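Local coordinates for protein vestitone reductase (Medicago sativa, PDB 2P4H) that catalyses the stereospecific, NADPH-dependent reduction of (3R)-vestitone to the isoflavanol DMI, the penultimate step in the biosynthesis of the phytoalexin medicarpin in alfalfa, at residues Leu207-Leu211 against Tyr270-Thr274; Arg232-Tyr236 against Asp296-Asp300; Arg246-Pro251 against Asp288-Leu294; Leu262-Tyr267 against Phe309-Gln314. One frame throughout, in Å; residues are numbered along the deposited sequence.

Interaction 1: Leu207-Leu211 against Tyr270-Thr274; sequences LVLVL and YQILT
Val210 holds CG1 anti to its own carbonyl carbon (chi1 -63°), and Ile272 swings CG1 the same way from its backbone (chi1 -61°), which lays the two branched side chains alongside each other, pointing in one direction. Their ends meet at 3.9 Å, Val210 CG1 to Ile272 CD1. The same valine methyl also approaches the ring of Tyr270 obliquely, 4.0 Å from its CD2, so that one methyl touches both the tyrosine and the isoleucine. One residue earlier, Leu209 touches with two different parts: its CB lies 4.1 Å from Ile272 CG2, while its branch end CD2 reaches Leu273 CD1 at 4.3 Å. No direct hydrogen bond joins the segments. Instead a water bridges the backbones, donating to Leu209 O at 2.8 Å and accepting from Leu273 N at 2.9 Å. The contact sets the short helix 208-211 against the extended loop that follows helix 256-266. Leu209 and Ile272 also pack on that helix, against Met259 and Leu263 among others, and Tyr270 touches the C-terminal Leu322. With methyl groups in contact and a water joining the two segments, the fit depends on side-chain shape, and the bridge satisfies a carbonyl and an amide that do not meet directly.

Interaction 2: Arg232-Tyr236 against Asp296-Asp300; sequences RAHIY and DAGFD
Aromatic packing centres on Phe299, whose ring turns an edge toward the face of Tyr236 in an offset edge-to-face pair, planes at 63° and centroids 5.6 Å apart. Phe299 CB lies over that same tyrosine ring as a CH-pi contact, 4.1 Å from its centroid. On the phenylalanine itself, Ala233 CB stands over one face, 4.2 Å from the ring centroid, and Arg232 CB comes in at the edge. With CG anti to the backbone N (chi1 -178°), Tyr236 projects from helix 227-239 across the loop that ends helix 292-296. That helix closes in a Schellman motif, with Gly298 at positive phi; a side chain on this glycine would run into Tyr236 OH. Among the polar contacts, the phenol donates to Ala297 O at 2.8 Å, tilted 23° from the carbonyl plane. A phenylalanine in place of Tyr236 would probably leave the Ala297 carbonyl without this donor at the helix end. Arg232 grips a single backbone atom end-on: NH1 reaches Asp300 O at 2.8 Å and NH2 reaches the same Asp300 O at 3.0 Å, with the oxygen close to the guanidinium plane. The NH1 nitrogen also forms a salt bridge with Asp229, one turn earlier on the helix.

Interaction 3: Arg246-Pro251 against Asp288-Leu294; sequences RYNCSP and DLNTKKL
Asn248, Tyr247 and Lys293 have the largest individual shares of this contact, which packs strand 245-248, at the edge of the seven-stranded parallel Rossmann sheet, and the chain just after it against strand 288-289 and the start of helix 292-296. Asn248 points its amide at the other segment: ND2 donates to Asn290 O at 2.9 Å and 166°, the oxygen lying in the amide plane although the donor stands above the carbonyl plane. Its backbone O receives a water that in turn accepts from Leu294 N. The Lys293 and Tyr247 side chains cross at about a right angle, the lysine passing over one ring face with CE, and NZ makes a cation-pi contact 4.6 Å from the ring centroid. With CG anti to the backbone N (chi1 -173°) and the chain extended beyond, NZ is carried to Arg246 O, donating at 2.8 Å. A methionine in place of Lys293 would probably leave the Arg246 carbonyl without this donor and the ring without its cation. The Tyr247 hydroxyl bonds to Pro243 O. Further along, Ser250 N donates to Thr291 OG1 at 2.8 Å, and that hydroxyl donates to Leu289 O. Side-chain groups and water thus take up backbone polar atoms where the two segments share no direct backbone-to-backbone hydrogen bond.

Interaction 4: Leu262-Tyr267 against Phe309-Gln314; sequences LLSAKY and FDDAIQ
Leu263 CD2 sits at the apolar centre, 4.1 Å from Phe309 CG and equally far from Ile313 CD1, so that one methyl of helix 256-266 touches two residues a turn apart on helix 305-319. Leu263 crosses Phe309 at about a right angle. Beside it Leu262 adds CD1, which approaches Phe309 CD2 at 4.2 Å, oblique to the ring. The apolar patch continues to Leu207, just before the short helix 208-211. The two helix segments cross at -62° with their axes 12.4 Å apart, a wide separation bridged by large side chains.

Next comes Tyr267, the first residue to leave the helix. Ile313 meets it from the opposite direction and sets CD1 over one ring face, offset toward the rim, in a close CH-pi contact: that methyl is 3.5 Å from Tyr267 CE2.

At the polar edge Asp310 holds CG anti to its backbone N (chi1 -166°), which brings its carboxylate round to the phenol. The Tyr267 hydroxyl donates to Asp310 OD1 at 2.6 Å, using the anti lone pair of that oxygen, with ring and carboxylate nearly coplanar. Gln314 NE2 donates to the same Asp310 OD1 at 3.1 Å, nearly straight at 167° but from above the carboxylate plane, and Gln314 OE1 in turn bonds to Lys317. Two donors on one carboxylate oxygen would be expected to favour the charged form of Asp310, while the hydroxyl bond and the methyl over the face together fix the tyrosine ring at the helix end.

Interactions 1 and 4 adjoin, with centres 10 Å apart: Ile272 rests on Leu263 and Ser264, and Leu207 on Phe309 and Ile313, so the start of helix 208-211, the loop after helix 256-266 and helix 305-319 adjoin. Interaction 1 is the surface side, apolar and water-bridged; interaction 4 is more buried and ends in a tyrosine-to-aspartate hydrogen bond. Interactions 2 and 3 form the other pair, 11 Å between centres, and both hold the chain around helix 292-296 against the Rossmann domain, one on helix 227-239, the other on edge strand 245-248. Partly buried like interaction 4, they are richer in hydrogen bonds, with side chains binding backbone carbonyls, and Ala233 meets Cys249 between them.

Interaction 1: Leu207-Leu211 against Tyr270-Thr274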
loop_
_atom_site.group_PDB
_atom_site.type_symbol
_atom_site.label_atom_id
_atom_site.label_comp_id
_atom_site.label_asym_id
_atom_site.label_seq_id
_atom_site.Cartn_x
_atom_site.Cartn_y
_atom_site.Cartn_z
ATOM N N LEU A 207 -12.908 7.998 4.802
ATOM C CA LEU A 207 -13.900 9.062 4.662
ATOM C C LEU A 207 -15.247 8.723 5.290
ATOM O O LEU A 207 -16.272 9.299 4.930
ATOM C CB LEU A 207 -14.099 9.402 3.181
ATOM C CG LEU A 207 -12.881 9.971 2.448
ATOM C CD1 LEU A 207 -13.279 10.382 1.036
ATOM C CD2 LEU A 207 -12.331 11.171 3.211
ATOM N N VAL A 208 -15.242 7.803 6.247
ATOM C CA VAL A 208 -16.472 7.393 6.907
ATOM C C VAL A 208 -17.293 8.563 7.467
ATOM O O VAL A 208 -18.524 8.526 7.437
ATOM C CB VAL A 208 -16.171 6.363 8.032
ATOM C CG1 VAL A 208 -15.280 6.981 9.098
ATOM C CG2 VAL A 208 -17.471 5.853 8.634
ATOM N N LEU A 209 -16.629 9.605 7.960
ATOM C CA LEU A 209 -17.366 10.738 8.519
ATOM C C LEU A 209 -18.090 11.593 7.476
ATOM O O LEU A 209 -19.040 12.302 7.813
ATOM C CB LEU A 209 -16.443 11.621 9.369
ATOM C CG LEU A 209 -15.875 11.002 10.652
ATOM C CD1 LEU A 209 -15.108 12.076 11.415
ATOM C CD2 LEU A 209 -16.994 10.433 11.520
ATOM N N VAL A 210 -17.658 11.533 6.220
ATOM C CA VAL A 210 -18.320 12.314 5.174
ATOM C C VAL A 210 -19.058 11.456 4.152
ATOM O O VAL A 210 -19.931 11.954 3.439
ATOM C CB VAL A 210 -17.325 13.218 4.410
ATOM C CG1 VAL A 210 -16.712 14.236 5.359
ATOM C CG2 VAL A 210 -16.252 12.376 3.754
ATOM N N LEU A 211 -18.711 10.172 4.085
ATOM C CA LEU A 211 -19.322 9.235 3.139
ATOM C C LEU A 211 -20.264 8.236 3.794
ATOM O O LEU A 211 -21.223 7.774 3.172
ATOM C CB LEU A 211 -18.240 8.448 2.393
ATOM C CG LEU A 211 -17.488 9.119 1.246
ATOM C CD1 LEU A 211 -16.331 8.240 0.798
ATOM C CD2 LEU A 211 -18.449 9.357 0.100
ATOM N N TYR A 270 -20.652 19.422 4.657
ATOM C CA TYR A 270 -21.056 18.065 5.012
ATOM C C TYR A 270 -21.539 17.953 6.451
ATOM O O TYR A 270 -21.067 18.670 7.333
ATOM C CB TYR A 270 -19.891 17.086 4.820
ATOM C CG TYR A 270 -19.355 17.028 3.411
ATOM C CD1 TYR A 270 -20.199 16.750 2.336
ATOM C CD2 TYR A 270 -18.005 17.256 3.150
ATOM C CE1 TYR A 270 -19.711 16.704 1.035
ATOM C CE2 TYR A 270 -17.506 17.214 1.852
ATOM C CZ TYR A 270 -18.365 16.939 0.799
ATOM O OH TYR A 270 -17.884 16.916 -0.489
ATOM N N GLN A 271 -22.489 17.052 6.675
ATOM C CA GLN A 271 -23.003 16.803 8.013
ATOM C C GLN A 271 -22.006 15.826 8.618
ATOM O O GLN A 271 -21.960 14.654 8.241
ATOM C CB GLN A 271 -24.400 16.175 7.949
ATOM C CG GLN A 271 -25.544 17.178 7.801
ATOM C CD GLN A 271 -25.334 18.163 6.665
ATOM O OE1 GLN A 271 -24.420 18.986 6.700
ATOM N NE2 GLN A 271 -26.187 18.083 5.648
ATOM N N ILE A 272 -21.193 16.320 9.543
ATOM C CA ILE A 272 -20.165 15.506 10.178
ATOM C C ILE A 272 -20.379 15.364 11.675
ATOM O O ILE A 272 -20.642 16.349 12.368
ATOM C CB ILE A 272 -18.770 16.127 9.937
ATOM C CG1 ILE A 272 -18.477 16.174 8.434
ATOM C CG2 ILE A 272 -17.702 15.336 10.679
ATOM C CD1 ILE A 272 -17.209 16.920 8.078
ATOM N N LEU A 273 -20.263 14.138 12.173
ATOM C CA LEU A 273 -20.422 13.881 13.597
ATOM C C LEU A 273 -19.403 14.726 14.346
ATOM O O LEU A 273 -18.221 14.745 13.997
ATOM C CB LEU A 273 -20.181 12.403 13.907
ATOM C CG LEU A 273 -21.252 11.425 13.422
ATOM C CD1 LEU A 273 -20.729 10.005 13.506
ATOM C CD2 LEU A 273 -22.507 11.589 14.268
ATOM N N THR A 274 -19.863 15.420 15.377
ATOM C CA THR A 274 -18.989 16.268 16.176
ATOM C C THR A 274 -18.239 15.472 17.233
ATOM O O THR A 274 -18.559 14.314 17.517
ATOM C CB THR A 274 -19.791 17.346 16.918
ATOM O OG1 THR A 274 -20.675 16.710 17.852
ATOM C CG2 THR A 274 -20.604 18.184 15.940
HETATM O O HOH W 1 -20.246 11.928 10.261
#

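Interaction 2: Arg232-Tyr236 against Asp296-Asp300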
loop_
_atom_site.group_PDB
_atom_site.type_symbol
_atom_site.label_atom_id
_atom_site.label_comp_id
_atom_site.label_asym_id
_atom_site.label_seq_id
_atom_site.Cartn_x
_atom_site.Cartn_y
_atom_site.Cartn_z
ATOM N N ARG A 232 6.338 8.164 -3.898
ATOM C CA ARG A 232 7.620 8.839 -3.724
ATOM C C ARG A 232 8.596 7.966 -2.932
ATOM O O ARG A 232 9.787 7.933 -3.237
ATOM C CB ARG A 232 7.425 10.186 -3.019
ATOM C CG ARG A 232 6.739 11.239 -3.885
ATOM C CD ARG A 232 6.557 12.580 -3.166
ATOM N NE ARG A 232 7.834 13.190 -2.801
ATOM C CZ ARG A 232 8.387 13.120 -1.594
ATOM N NH1 ARG A 232 7.775 12.476 -0.612
ATOM N NH2 ARG A 232 9.572 13.676 -1.374
ATOM N N ALA A 233 8.091 7.253 -1.926
ATOM C CA ALA A 233 8.941 6.382 -1.114
ATOM C C ALA A 233 9.513 5.246 -1.957
ATOM O O ALA A 233 10.664 4.857 -1.771
ATOM C CB ALA A 233 8.149 5.819 0.059
ATOM N N HIS A 234 8.711 4.708 -2.874
ATOM C CA HIS A 234 9.172 3.637 -3.754
ATOM C C HIS A 234 10.341 4.129 -4.601
ATOM O O HIS A 234 11.372 3.465 -4.701
ATOM C CB HIS A 234 8.045 3.171 -4.689
ATOM C CG HIS A 234 7.090 2.202 -4.062
ATOM N ND1 HIS A 234 7.093 0.854 -4.351
ATOM C CD2 HIS A 234 6.087 2.393 -3.173
ATOM C CE1 HIS A 234 6.131 0.257 -3.668
ATOM N NE2 HIS A 234 5.506 1.170 -2.946
ATOM N N ILE A 235 10.178 5.297 -5.209
ATOM C CA ILE A 235 11.227 5.853 -6.050
ATOM C C ILE A 235 12.472 6.179 -5.225
ATOM O O ILE A 235 13.595 5.920 -5.655
ATOM C CB ILE A 235 10.716 7.109 -6.790
ATOM C CG1 ILE A 235 9.607 6.704 -7.768
ATOM C CG2 ILE A 235 11.862 7.787 -7.537
ATOM C CD1 ILE A 235 8.946 7.872 -8.484
ATOM N N TYR A 236 12.272 6.726 -4.031
ATOM C CA TYR A 236 13.391 7.064 -3.161
ATOM C C TYR A 236 14.225 5.830 -2.811
ATOM O O TYR A 236 15.455 5.843 -2.914
ATOM C CB TYR A 236 12.888 7.710 -1.865
ATOM C CG TYR A 236 14.010 8.126 -0.943
ATOM C CD1 TYR A 236 14.662 9.348 -1.116
ATOM C CD2 TYR A 236 14.465 7.272 0.058
ATOM C CE1 TYR A 236 15.741 9.705 -0.317
ATOM C CE2 TYR A 236 15.549 7.616 0.864
ATOM C CZ TYR A 236 16.180 8.834 0.671
ATOM O OH TYR A 236 17.245 9.181 1.470
ATOM N N ASP A 296 14.909 8.586 9.051
ATOM C CA ASP A 296 16.337 8.549 9.386
ATOM C C ASP A 296 17.137 8.171 8.141
ATOM O O ASP A 296 18.315 8.512 8.026
ATOM C CB ASP A 296 16.642 7.501 10.470
ATOM C CG ASP A 296 16.318 7.972 11.875
ATOM O OD1 ASP A 296 16.076 9.177 12.080
ATOM O OD2 ASP A 296 16.331 7.114 12.790
ATOM N N ALA A 297 16.497 7.453 7.220
ATOM C CA ALA A 297 17.152 7.022 5.994
ATOM C C ALA A 297 17.230 8.137 4.963
ATOM O O ALA A 297 17.817 7.955 3.899
ATOM C CB ALA A 297 16.431 5.812 5.404
ATOM N N GLY A 298 16.627 9.283 5.271
ATOM C CA GLY A 298 16.696 10.406 4.352
ATOM C C GLY A 298 15.450 10.751 3.562
ATOM O O GLY A 298 15.426 11.779 2.885
ATOM N N PHE A 299 14.424 9.907 3.624
ATOM C CA PHE A 299 13.186 10.179 2.902
ATOM C C PHE A 299 12.418 11.305 3.584
ATOM O O PHE A 299 12.372 11.383 4.808
ATOM C CB PHE A 299 12.303 8.930 2.860
ATOM C CG PHE A 299 10.994 9.143 2.150
ATOM C CD1 PHE A 299 10.961 9.355 0.774
ATOM C CD2 PHE A 299 9.796 9.160 2.861
ATOM C CE1 PHE A 299 9.751 9.581 0.115
ATOM C CE2 PHE A 299 8.578 9.386 2.206
ATOM C CZ PHE A 299 8.559 9.595 0.833
ATOM N N ASP A 300 11.814 12.176 2.786
ATOM C CA ASP A 300 11.035 13.284 3.328
ATOM C C ASP A 300 9.615 13.217 2.794
ATOM O O ASP A 300 9.407 13.141 1.583
ATOM C CB ASP A 300 11.653 14.629 2.933
ATOM C CG ASP A 300 13.026 14.842 3.536
ATOM O OD1 ASP A 300 13.956 14.086 3.188
ATOM O OD2 ASP A 300 13.176 15.770 4.359
#

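Interaction 3: Arg246-Pro251 against Asp288-Leu294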
loop_
_atom_site.group_PDB
_atom_site.type_symbol
_atom_site.label_atom_id
_atom_site.label_comp_id
_atom_site.label_asym_id
_atom_site.label_seq_id
_atom_site.Cartn_x
_atom_site.Cartn_y
_atom_site.Cartn_z
ATOM N N ARG A 246 12.715 -3.980 6.249
ATOM C CA ARG A 246 11.377 -3.427 6.457
ATOM C C ARG A 246 11.380 -1.939 6.786
ATOM O O ARG A 246 12.241 -1.456 7.519
ATOM C CB ARG A 246 10.675 -4.129 7.621
ATOM C CG ARG A 246 10.771 -5.635 7.662
ATOM C CD ARG A 246 10.002 -6.135 8.871
ATOM N NE ARG A 246 8.560 -6.170 8.638
ATOM C CZ ARG A 246 7.643 -6.232 9.599
ATOM N NH1 ARG A 246 8.004 -6.244 10.877
ATOM N NH2 ARG A 246 6.360 -6.335 9.282
ATOM N N TYR A 247 10.390 -1.226 6.262
ATOM C CA TYR A 247 10.238 0.198 6.538
ATOM C C TYR A 247 8.771 0.561 6.696
ATOM O O TYR A 247 7.973 0.353 5.776
ATOM C CB TYR A 247 10.806 1.057 5.403
ATOM C CG TYR A 247 12.312 1.106 5.328
ATOM C CD1 TYR A 247 13.033 2.090 6.004
ATOM C CD2 TYR A 247 13.014 0.160 4.588
ATOM C CE1 TYR A 247 14.421 2.127 5.945
ATOM C CE2 TYR A 247 14.407 0.185 4.523
ATOM C CZ TYR A 247 15.100 1.172 5.205
ATOM O OH TYR A 247 16.475 1.189 5.159
ATOM N N ASN A 248 8.409 1.079 7.864
ATOM C CA ASN A 248 7.046 1.557 8.075
ATOM C C ASN A 248 6.952 2.810 7.202
ATOM O O ASN A 248 7.923 3.561 7.087
ATOM C CB ASN A 248 6.817 1.998 9.526
ATOM C CG ASN A 248 6.446 0.858 10.450
ATOM O OD1 ASN A 248 5.919 -0.167 10.020
ATOM N ND2 ASN A 248 6.696 1.048 11.743
ATOM N N CYS A 249 5.798 3.033 6.587
ATOM C CA CYS A 249 5.585 4.227 5.762
ATOM C C CYS A 249 4.206 4.709 6.206
ATOM O O CYS A 249 3.216 4.620 5.472
ATOM C CB CYS A 249 5.596 3.850 4.284
ATOM S SG CYS A 249 5.567 5.269 3.180
ATOM N N SER A 250 4.172 5.254 7.416
ATOM C CA SER A 250 2.929 5.655 8.070
ATOM C C SER A 250 3.173 6.916 8.897
ATOM O O SER A 250 3.262 6.855 10.122
ATOM C CB SER A 250 2.521 4.485 8.974
ATOM O OG SER A 250 1.286 4.673 9.617
ATOM N N PRO A 251 3.251 8.080 8.235
ATOM C CA PRO A 251 3.500 9.355 8.917
ATOM C C PRO A 251 2.390 9.923 9.787
ATOM O O PRO A 251 2.638 10.815 10.602
ATOM C CB PRO A 251 3.839 10.291 7.763
ATOM C CG PRO A 251 2.911 9.809 6.689
ATOM C CD PRO A 251 3.060 8.294 6.787
ATOM N N ASP A 288 0.211 3.386 16.170
ATOM C CA ASP A 288 0.989 4.318 15.372
ATOM C C ASP A 288 2.167 3.485 14.858
ATOM O O ASP A 288 2.883 2.861 15.647
ATOM C CB ASP A 288 1.475 5.466 16.271
ATOM C CG ASP A 288 2.339 6.483 15.537
ATOM O OD1 ASP A 288 2.358 6.491 14.289
ATOM O OD2 ASP A 288 2.991 7.298 16.224
ATOM N N LEU A 289 2.340 3.427 13.541
ATOM C CA LEU A 289 3.446 2.673 12.960
ATOM C C LEU A 289 4.593 3.670 12.785
ATOM O O LEU A 289 4.688 4.365 11.771
ATOM C CB LEU A 289 3.024 2.052 11.620
ATOM C CG LEU A 289 1.688 1.290 11.655
ATOM C CD1 LEU A 289 1.414 0.670 10.293
ATOM C CD2 LEU A 289 1.719 0.205 12.727
ATOM N N ASN A 290 5.442 3.739 13.810
ATOM C CA ASN A 290 6.585 4.653 13.869
ATOM C C ASN A 290 7.383 4.626 12.573
ATOM O O ASN A 290 7.932 3.599 12.192
ATOM C CB ASN A 290 7.470 4.265 15.056
ATOM C CG ASN A 290 8.439 5.359 15.456
ATOM O OD1 ASN A 290 9.052 5.290 16.528
ATOM N ND2 ASN A 290 8.591 6.369 14.608
ATOM N N THR A 291 7.452 5.774 11.911
ATOM C CA THR A 291 8.130 5.884 10.629
ATOM C C THR A 291 9.498 6.572 10.725
ATOM O O THR A 291 10.058 7.056 9.736
ATOM C CB THR A 291 7.143 6.559 9.641
ATOM O OG1 THR A 291 6.006 5.694 9.508
ATOM C CG2 THR A 291 7.743 6.779 8.269
ATOM N N LYS A 292 10.056 6.564 11.931
ATOM C CA LYS A 292 11.365 7.154 12.177
ATOM C C LYS A 292 12.470 6.498 11.338
ATOM O O LYS A 292 13.360 7.183 10.844
ATOM C CB LYS A 292 11.706 7.047 13.667
ATOM C CG LYS A 292 13.095 7.543 14.035
ATOM C CD LYS A 292 13.283 7.533 15.547
ATOM C CE LYS A 292 14.693 7.949 15.947
ATOM N NZ LYS A 292 15.715 6.976 15.468
ATOM N N LYS A 293 12.416 5.178 11.159
ATOM C CA LYS A 293 13.451 4.497 10.380
ATOM C C LYS A 293 13.553 5.039 8.954
ATOM O O LYS A 293 14.652 5.305 8.455
ATOM C CB LYS A 293 13.185 2.990 10.349
ATOM C CG LYS A 293 14.299 2.177 9.704
ATOM C CD LYS A 293 13.922 0.703 9.633
ATOM C CE LYS A 293 15.011 -0.128 8.962
ATOM N NZ LYS A 293 14.644 -1.577 8.900
ATOM N N LEU A 294 12.412 5.208 8.299
ATOM C CA LEU A 294 12.405 5.717 6.933
ATOM C C LEU A 294 12.887 7.168 6.867
ATOM O O LEU A 294 13.607 7.545 5.943
ATOM C CB LEU A 294 10.999 5.590 6.336
ATOM C CG LEU A 294 10.794 6.063 4.893
ATOM C CD1 LEU A 294 11.765 5.357 3.962
ATOM C CD2 LEU A 294 9.359 5.784 4.474
HETATM O O HOH W 2 10.016 3.747 9.041
HETATM O O HOH W 3 0.828 5.712 12.158
HETATM O O HOH W 4 3.559 8.204 12.513
#

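Interaction 4: Leu262-Tyr267 against Phe309-Gln314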
loop_
_atom_site.group_PDB
_atom_site.type_symbol
_atom_site.label_atom_id
_atom_site.label_comp_id
_atom_site.label_asym_id
_atom_site.label_seq_id
_atom_site.Cartn_x
_atom_site.Cartn_y
_atom_site.Cartn_z
ATOM N N LEU A 262 -10.957 18.367 12.091
ATOM C CA LEU A 262 -10.357 18.806 10.838
ATOM C C LEU A 262 -11.398 18.917 9.730
ATOM O O LEU A 262 -11.522 19.957 9.083
ATOM C CB LEU A 262 -9.249 17.830 10.411
ATOM C CG LEU A 262 -8.477 18.107 9.111
ATOM C CD1 LEU A 262 -7.247 17.218 9.072
ATOM C CD2 LEU A 262 -9.344 17.852 7.889
ATOM N N LEU A 263 -12.150 17.846 9.510
ATOM C CA LEU A 263 -13.148 17.840 8.451
ATOM C C LEU A 263 -14.306 18.812 8.670
ATOM O O LEU A 263 -14.820 19.394 7.710
ATOM C CB LEU A 263 -13.676 16.416 8.247
ATOM C CG LEU A 263 -12.599 15.392 7.869
ATOM C CD1 LEU A 263 -13.222 14.010 7.757
ATOM C CD2 LEU A 263 -11.939 15.791 6.555
ATOM N N SER A 264 -14.717 19.001 9.921
ATOM C CA SER A 264 -15.819 19.915 10.206
ATOM C C SER A 264 -15.443 21.350 9.858
ATOM O O SER A 264 -16.264 22.110 9.344
ATOM C CB SER A 264 -16.214 19.839 11.683
ATOM O OG SER A 264 -16.742 18.565 12.007
ATOM N N ALA A 265 -14.198 21.714 10.133
ATOM C CA ALA A 265 -13.728 23.063 9.855
ATOM C C ALA A 265 -13.475 23.313 8.372
ATOM O O ALA A 265 -13.819 24.373 7.845
ATOM C CB ALA A 265 -12.455 23.342 10.654
ATOM N N LYS A 266 -12.895 22.333 7.688
ATOM C CA LYS A 266 -12.577 22.496 6.274
ATOM C C LYS A 266 -13.718 22.214 5.300
ATOM O O LYS A 266 -13.729 22.758 4.197
ATOM C CB LYS A 266 -11.367 21.628 5.910
ATOM C CG LYS A 266 -10.120 21.911 6.742
ATOM C CD LYS A 266 -9.722 23.380 6.694
ATOM C CE LYS A 266 -8.507 23.649 7.574
ATOM N NZ LYS A 266 -8.158 25.099 7.628
ATOM N N TYR A 267 -14.672 21.379 5.701
ATOM C CA TYR A 267 -15.793 21.032 4.828
ATOM C C TYR A 267 -17.133 21.201 5.536
ATOM O O TYR A 267 -17.833 20.226 5.804
ATOM C CB TYR A 267 -15.640 19.587 4.337
ATOM C CG TYR A 267 -14.284 19.308 3.734
ATOM C CD1 TYR A 267 -13.989 19.679 2.422
ATOM C CD2 TYR A 267 -13.271 18.737 4.502
ATOM C CE1 TYR A 267 -12.712 19.489 1.893
ATOM C CE2 TYR A 267 -11.997 18.548 3.988
ATOM C CZ TYR A 267 -11.722 18.927 2.686
ATOM O OH TYR A 267 -10.451 18.766 2.186
ATOM N N PHE A 309 -6.580 14.258 2.976
ATOM C CA PHE A 309 -8.035 14.272 2.986
ATOM C C PHE A 309 -8.600 15.097 1.836
ATOM O O PHE A 309 -9.587 14.698 1.222
ATOM C CB PHE A 309 -8.566 14.811 4.321
ATOM C CG PHE A 309 -8.574 13.790 5.428
ATOM C CD1 PHE A 309 -9.449 12.707 5.382
ATOM C CD2 PHE A 309 -7.697 13.897 6.502
ATOM C CE1 PHE A 309 -9.449 11.739 6.391
ATOM C CE2 PHE A 309 -7.687 12.933 7.517
ATOM C CZ PHE A 309 -8.566 11.853 7.458
ATOM N N ASP A 310 -7.982 16.235 1.526
ATOM C CA ASP A 310 -8.510 17.055 0.445
ATOM C C ASP A 310 -8.389 16.380 -0.910
ATOM O O ASP A 310 -9.323 16.430 -1.712
ATOM C CB ASP A 310 -7.828 18.422 0.386
ATOM C CG ASP A 310 -8.587 19.394 -0.497
ATOM O OD1 ASP A 310 -9.753 19.701 -0.165
ATOM O OD2 ASP A 310 -8.029 19.835 -1.524
ATOM N N ASP A 311 -7.247 15.752 -1.176
ATOM C CA ASP A 311 -7.067 15.079 -2.455
ATOM C C ASP A 311 -8.092 13.963 -2.621
ATOM O O ASP A 311 -8.668 13.796 -3.694
ATOM C CB ASP A 311 -5.643 14.524 -2.590
ATOM C CG ASP A 311 -4.624 15.608 -2.896
ATOM O OD1 ASP A 311 -5.031 16.668 -3.415
ATOM O OD2 ASP A 311 -3.417 15.404 -2.640
ATOM N N ALA A 312 -8.334 13.209 -1.555
ATOM C CA ALA A 312 -9.308 12.130 -1.613
ATOM C C ALA A 312 -10.721 12.683 -1.817
ATOM O O ALA A 312 -11.478 12.189 -2.652
ATOM C CB ALA A 312 -9.247 11.302 -0.330
ATOM N N ILE A 313 -11.072 13.714 -1.058
ATOM C CA ILE A 313 -12.399 14.304 -1.159
ATOM C C ILE A 313 -12.672 14.930 -2.525
ATOM O O ILE A 313 -13.730 14.688 -3.113
ATOM C CB ILE A 313 -12.615 15.323 -0.017
ATOM C CG1 ILE A 313 -12.807 14.557 1.298
ATOM C CG2 ILE A 313 -13.816 16.215 -0.310
ATOM C CD1 ILE A 313 -12.768 15.422 2.540
ATOM N N GLN A 314 -11.727 15.709 -3.047
ATOM C CA GLN A 314 -11.927 16.326 -4.358
ATOM C C GLN A 314 -12.046 15.257 -5.444
ATOM O O GLN A 314 -12.858 15.386 -6.367
ATOM C CB GLN A 314 -10.776 17.278 -4.704
ATOM C CG GLN A 314 -10.609 18.466 -3.760
ATOM C CD GLN A 314 -11.918 19.166 -3.435
ATOM O OE1 GLN A 314 -12.800 19.297 -4.288
ATOM N NE2 GLN A 314 -12.043 19.636 -2.201
#